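Local atomic coordinates of esterase (Rhizomucor miehei, PDB entry 4WY5), a protein that probably hydrolyses carboxylic esters as a carboxylesterase of the alpha/beta hydrolase superfamily. Residues A[104-109]-A[310-315]; A[136-141]-A[155-160]. One frame throughout, in Å; residues are numbered along the deposited sequence.

The helices of contacts 1 and 2 lie on opposite faces of the central sheet, the contact centres about 16 Å apart. In contact 1, helix 100-110 meets the C-terminal helix 302-319; in contact 2, helix 129-143 packs on strand 155-160. The strand joins the two layers: Leu155 and Val157 face helix 129-143, whereas Ala156 faces the other way, its CB 3.8 Å from CD2 of Leu315 in segment 310-315. Strand 155-160 also leads to Ser161, the likely nucleophile of a probable Ser161-His292-Asp262 triad. Leu106 of contact 1 lies near this elbow without touching it. The sulfate at Arg104, probably from the crystallisation liquor, lies on the far side of helix 100-110 from segment 310-315.

Contact 1. Residues A[104-109]-A[310-315]; sequences RDLTVK and TIVAHL. With SO4 (sulfate ion), chain D.
Leu106 places CG beside its backbone N (chi1 -65°); CD1 continues the extended line, and the other methyl, CD2, turns to the neighbouring helix although the CB itself does not point there. In Val312, chi1 of 165° sets CG1 against the Lys109 carbonyl, 3.7 Å from its O, and leaves CG2 beside the backbone N. CG2 of Val312 then lies 3.8 Å from CB of Lys109 and 4.1 Å from CD2 of Leu106. Deeper in, Leu106 CD2 meets Ile311 CG2 at 4.0 Å. Leu106 and Ile311 make the buried part and Val312, partly exposed, the middle; at the exposed rim, lysine offers its aliphatic base and leads its ammonium away. On the far side of its helix from segment 310-315, Arg104 extends toward a sulfate, which lies at the edge of its guanidinium. The bond from NH2 of Arg104 to sulfate O4 is weak at 3.4 Å, and NH2 also forms a salt bridge with Glu53. Thr310 packs on Thr310 of the second subunit. With axes 10.1 Å apart and inclined at 42°, the segments form a helix pair on one face of the sheet, as in the alpha/beta hydrolase fold.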
loop_
_atom_site.group_PDB
_atom_site.type_symbol
_atom_site.label_atom_id
_atom_site.label_comp_id
_atom_site.label_asym_id
_atom_site.label_seq_id
_atom_site.Cartn_x
_atom_site.Cartn_y
_atom_site.Cartn_z
ATOM N N ARG A 104 7.163 -17.279 8.105
ATOM C CA ARG A 104 6.086 -18.039 8.716
ATOM C C ARG A 104 4.737 -17.307 8.636
ATOM O O ARG A 104 3.705 -17.950 8.415
ATOM C CB ARG A 104 6.460 -18.404 10.164
ATOM C CG ARG A 104 7.483 -19.556 10.190
ATOM C CD ARG A 104 7.771 -20.182 11.564
ATOM N NE ARG A 104 8.855 -21.163 11.432
ATOM C CZ ARG A 104 9.258 -22.002 12.382
ATOM N NH1 ARG A 104 8.668 -22.014 13.568
ATOM N NH2 ARG A 104 10.262 -22.836 12.138
ATOM N N ASP A 105 4.756 -15.975 8.742
ATOM C CA ASP A 105 3.546 -15.143 8.548
ATOM C C ASP A 105 2.941 -15.245 7.123
ATOM O O ASP A 105 1.741 -15.463 6.954
ATOM C CB ASP A 105 3.839 -13.657 8.867
ATOM C CG ASP A 105 3.882 -13.372 10.370
ATOM O OD1 ASP A 105 3.561 -14.289 11.166
ATOM O OD2 ASP A 105 4.198 -12.227 10.764
ATOM N N LEU A 106 3.765 -15.034 6.104
ATOM C CA LEU A 106 3.307 -15.150 4.713
ATOM C C LEU A 106 2.751 -16.546 4.395
ATOM O O LEU A 106 1.737 -16.682 3.701
ATOM C CB LEU A 106 4.457 -14.821 3.755
ATOM C CG LEU A 106 4.937 -13.359 3.829
ATOM C CD1 LEU A 106 6.213 -13.132 3.029
ATOM C CD2 LEU A 106 3.830 -12.407 3.372
ATOM N N THR A 107 3.424 -17.577 4.902
ATOM C CA THR A 107 3.053 -18.961 4.613
ATOM C C THR A 107 1.639 -19.303 5.110
ATOM O O THR A 107 0.816 -19.771 4.326
ATOM C CB THR A 107 4.084 -19.952 5.218
ATOM O OG1 THR A 107 5.351 -19.777 4.565
ATOM C CG2 THR A 107 3.620 -21.407 5.057
ATOM N N VAL A 108 1.341 -19.065 6.389
ATOM C CA VAL A 108 0.016 -19.437 6.893
ATOM C C VAL A 108 -1.107 -18.453 6.478
ATOM O O VAL A 108 -2.240 -18.891 6.279
ATOM C CB VAL A 108 0.013 -19.620 8.447
ATOM C CG1 VAL A 108 1.290 -20.316 8.894
ATOM C CG2 VAL A 108 -0.144 -18.299 9.184
ATOM N N LYS A 109 -0.810 -17.150 6.336
ATOM C CA LYS A 109 -1.838 -16.160 5.949
ATOM C C LYS A 109 -2.218 -16.263 4.469
ATOM O O LYS A 109 -3.369 -16.046 4.114
ATOM C CB LYS A 109 -1.374 -14.723 6.241
ATOM C CG LYS A 109 -1.246 -14.394 7.716
ATOM C CD LYS A 109 -0.675 -12.993 7.949
ATOM C CE LYS A 109 -0.464 -12.736 9.443
ATOM N NZ LYS A 109 -1.723 -12.729 10.257
ATOM N N THR A 310 -0.929 -6.671 2.890
ATOM C CA THR A 310 -1.046 -6.149 1.530
ATOM C C THR A 310 -0.385 -7.092 0.500
ATOM O O THR A 310 -0.917 -7.299 -0.592
ATOM C CB THR A 310 -0.433 -4.723 1.453
ATOM O OG1 THR A 310 -1.145 -3.852 2.348
ATOM C CG2 THR A 310 -0.512 -4.162 0.044
ATOM N N ILE A 311 0.781 -7.638 0.851
ATOM C CA ILE A 311 1.401 -8.699 0.068
ATOM C C ILE A 311 0.488 -9.933 -0.039
ATOM O O ILE A 311 0.278 -10.474 -1.134
ATOM C CB ILE A 311 2.759 -9.152 0.681
ATOM C CG1 ILE A 311 3.807 -8.034 0.615
ATOM C CG2 ILE A 311 3.298 -10.400 -0.030
ATOM C CD1 ILE A 311 5.128 -8.418 1.296
ATOM N N VAL A 312 -0.086 -10.354 1.084
ATOM C CA VAL A 312 -0.947 -11.537 1.079
ATOM C C VAL A 312 -2.127 -11.362 0.123
ATOM O O VAL A 312 -2.462 -12.284 -0.625
ATOM C CB VAL A 312 -1.460 -11.867 2.510
ATOM C CG1 VAL A 312 -2.627 -12.856 2.485
ATOM C CG2 VAL A 312 -0.313 -12.415 3.361
ATOM N N ALA A 313 -2.733 -10.174 0.112
ATOM C CA ALA A 313 -3.887 -9.944 -0.755
ATOM C C ALA A 313 -3.502 -9.907 -2.243
ATOM O O ALA A 313 -4.285 -10.333 -3.095
ATOM C CB ALA A 313 -4.599 -8.653 -0.357
ATOM N N HIS A 314 -2.294 -9.420 -2.542
ATOM C CA HIS A 314 -1.777 -9.379 -3.916
ATOM C C HIS A 314 -1.464 -10.780 -4.438
ATOM O O HIS A 314 -1.755 -11.106 -5.598
ATOM C CB HIS A 314 -0.506 -8.510 -3.999
ATOM C CG HIS A 314 0.265 -8.700 -5.268
ATOM N ND1 HIS A 314 -0.041 -8.036 -6.438
ATOM C CD2 HIS A 314 1.326 -9.499 -5.553
ATOM C CE1 HIS A 314 0.803 -8.413 -7.390
ATOM N NE2 HIS A 314 1.642 -9.297 -6.879
ATOM N N LEU A 315 -0.859 -11.599 -3.583
ATOM C CA LEU A 315 -0.565 -12.976 -3.954
ATOM C C LEU A 315 -1.846 -13.773 -4.224
ATOM O O LEU A 315 -1.928 -14.515 -5.197
ATOM C CB LEU A 315 0.275 -13.655 -2.865
ATOM C CG LEU A 315 1.734 -13.170 -2.777
ATOM C CD1 LEU A 315 2.441 -13.718 -1.549
ATOM C CD2 LEU A 315 2.476 -13.605 -4.017
HETATM S S SO4 D . 11.404 -24.991 15.280
HETATM O O1 SO4 D . 12.204 -25.911 16.096
HETATM O O2 SO4 D . 10.691 -25.736 14.243
HETATM O O3 SO4 D . 10.424 -24.295 16.122
HETATM O O4 SO4 D . 12.299 -24.026 14.636
#

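Contact 2. Residues A[136-141]-A[155-160]; sequences AAILWV and LAVAGD
Flat groups contribute neither face nor edge where Ile138 and Val141 meet Leu155 and Val157: four branched aliphatic side chains make the contact. The indole of Trp140 is turned to another side of the helix, where it touches Val58 and Ser60 of strand 52-60. Ile138 and Val141 stand three residues apart, nearly one helical turn, and so present themselves together to the sheet; Leu155 and Val157, two apart, project from the same face of the strand. In Ile138, CD1 is anti to CA (chi2 178°), stretching the long branch to CG1 of Val157, 4.2 Å away. Near the start of the strand, CG1 of Val141 meets CD1 of Leu155 at 4.4 Å. Between these two touches, CG2 of Ile138 and CD1 of Leu155 stand 4.6 Å apart, a looser approach.

All four residues are buried, and their methyl groups bring no polar atom of their own into the contact. The long branch of Ile138 makes the reach to the strand, the two valines present methyls close to their backbones, and leucine's longer chain reaches across to Val141. Ile183 touches both Ile138 and Leu155, and Val82 and Ile84 of strand 80-86 adjoin Leu155 and Val157. Helix 129-143 links strand 113-117 to strand 155-160 across the intervening strand 80-86. This is a beta-alpha-beta crossover of the alpha/beta hydrolase fold, whose second strand runs through Gly159 and Asp160 into the probable nucleophile elbow at Ser161.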
loop_
_atom_site.group_PDB
_atom_site.type_symbol
_atom_site.label_atom_id
_atom_site.label_comp_id
_atom_site.label_asym_id
_atom_site.label_seq_id
_atom_site.Cartn_x
_atom_site.Cartn_y
_atom_site.Cartn_z
ATOM N N ALA A 136 18.164 -22.319 -10.862
ATOM C CA ALA A 136 18.208 -23.775 -10.777
ATOM C C ALA A 136 17.200 -24.330 -9.773
ATOM O O ALA A 136 16.638 -25.403 -9.983
ATOM C CB ALA A 136 19.608 -24.239 -10.422
ATOM N N ALA A 137 16.939 -23.593 -8.697
ATOM C CA ALA A 137 15.949 -24.062 -7.736
ATOM C C ALA A 137 14.544 -23.986 -8.318
ATOM O O ALA A 137 13.721 -24.878 -8.100
ATOM C CB ALA A 137 16.037 -23.260 -6.444
ATOM N N ILE A 138 14.282 -22.939 -9.088
ATOM C CA ILE A 138 12.983 -22.810 -9.752
ATOM C C ILE A 138 12.734 -23.996 -10.698
ATOM O O ILE A 138 11.624 -24.532 -10.747
ATOM C CB ILE A 138 12.875 -21.477 -10.534
ATOM C CG1 ILE A 138 12.786 -20.297 -9.556
ATOM C CG2 ILE A 138 11.660 -21.487 -11.451
ATOM C CD1 ILE A 138 12.729 -18.899 -10.215
ATOM N N LEU A 139 13.777 -24.412 -11.421
ATOM C CA LEU A 139 13.673 -25.565 -12.314
ATOM C C LEU A 139 13.362 -26.836 -11.550
ATOM O O LEU A 139 12.618 -27.685 -12.028
ATOM C CB LEU A 139 14.958 -25.757 -13.128
ATOM C CG LEU A 139 15.083 -24.784 -14.310
ATOM C CD1 LEU A 139 16.422 -24.903 -15.042
ATOM C CD2 LEU A 139 13.908 -24.955 -15.279
ATOM N N TRP A 140 13.920 -26.955 -10.355
ATOM C CA TRP A 140 13.721 -28.145 -9.553
ATOM C C TRP A 140 12.293 -28.260 -9.028
ATOM O O TRP A 140 11.693 -29.341 -9.035
ATOM C CB TRP A 140 14.703 -28.149 -8.391
ATOM C CG TRP A 140 14.587 -29.367 -7.560
ATOM C CD1 TRP A 140 15.232 -30.549 -7.753
ATOM C CD2 TRP A 140 13.752 -29.542 -6.402
ATOM N NE1 TRP A 140 14.855 -31.451 -6.787
ATOM C CE2 TRP A 140 13.948 -30.860 -5.945
ATOM C CE3 TRP A 140 12.874 -28.711 -5.703
ATOM C CZ2 TRP A 140 13.293 -31.371 -4.814
ATOM C CZ3 TRP A 140 12.215 -29.224 -4.581
ATOM C CH2 TRP A 140 12.431 -30.539 -4.151
ATOM N N VAL A 141 11.746 -27.133 -8.586
ATOM C CA VAL A 141 10.384 -27.080 -8.082
ATOM C C VAL A 141 9.367 -27.470 -9.150
ATOM O O VAL A 141 8.388 -28.151 -8.860
ATOM C CB VAL A 141 10.053 -25.668 -7.557
ATOM C CG1 VAL A 141 8.553 -25.458 -7.487
ATOM C CG2 VAL A 141 10.697 -25.454 -6.197
ATOM N N LEU A 155 3.062 -19.699 -9.359
ATOM C CA LEU A 155 4.382 -19.498 -8.764
ATOM C C LEU A 155 4.724 -18.016 -8.672
ATOM O O LEU A 155 4.469 -17.262 -9.600
ATOM C CB LEU A 155 5.447 -20.241 -9.588
ATOM C CG LEU A 155 6.891 -20.394 -9.095
ATOM C CD1 LEU A 155 7.461 -21.752 -9.578
ATOM C CD2 LEU A 155 7.792 -19.232 -9.551
ATOM N N ALA A 156 5.323 -17.618 -7.553
ATOM C CA ALA A 156 5.710 -16.230 -7.303
ATOM C C ALA A 156 7.128 -16.156 -6.728
ATOM O O ALA A 156 7.592 -17.121 -6.113
ATOM C CB ALA A 156 4.722 -15.592 -6.351
ATOM N N VAL A 157 7.841 -15.054 -6.945
ATOM C CA VAL A 157 9.105 -14.870 -6.228
ATOM C C VAL A 157 9.014 -13.577 -5.426
ATOM O O VAL A 157 8.459 -12.581 -5.900
ATOM C CB VAL A 157 10.365 -14.850 -7.162
ATOM C CG1 VAL A 157 10.452 -16.121 -7.950
ATOM C CG2 VAL A 157 10.321 -13.707 -8.121
ATOM N N ALA A 158 9.531 -13.609 -4.199
ATOM C CA ALA A 158 9.481 -12.454 -3.303
ATOM C C ALA A 158 10.738 -12.372 -2.420
ATOM O O ALA A 158 11.274 -13.411 -2.019
ATOM C CB ALA A 158 8.217 -12.515 -2.435
ATOM N N GLY A 159 11.207 -11.148 -2.129
ATOM C CA GLY A 159 12.351 -10.945 -1.244
ATOM C C GLY A 159 12.528 -9.527 -0.692
ATOM O O GLY A 159 11.953 -8.561 -1.219
ATOM N N ASP A 160 13.327 -9.405 0.378
ATOM C CA ASP A 160 13.662 -8.111 1.007
ATOM C C ASP A 160 15.112 -7.641 0.732
ATOM O O ASP A 160 16.036 -8.466 0.646
ATOM C CB ASP A 160 13.444 -8.184 2.527
ATOM C CG ASP A 160 14.252 -9.320 3.189
ATOM O OD1 ASP A 160 15.100 -9.017 4.067
ATOM O OD2 ASP A 160 14.063 -10.500 2.814
#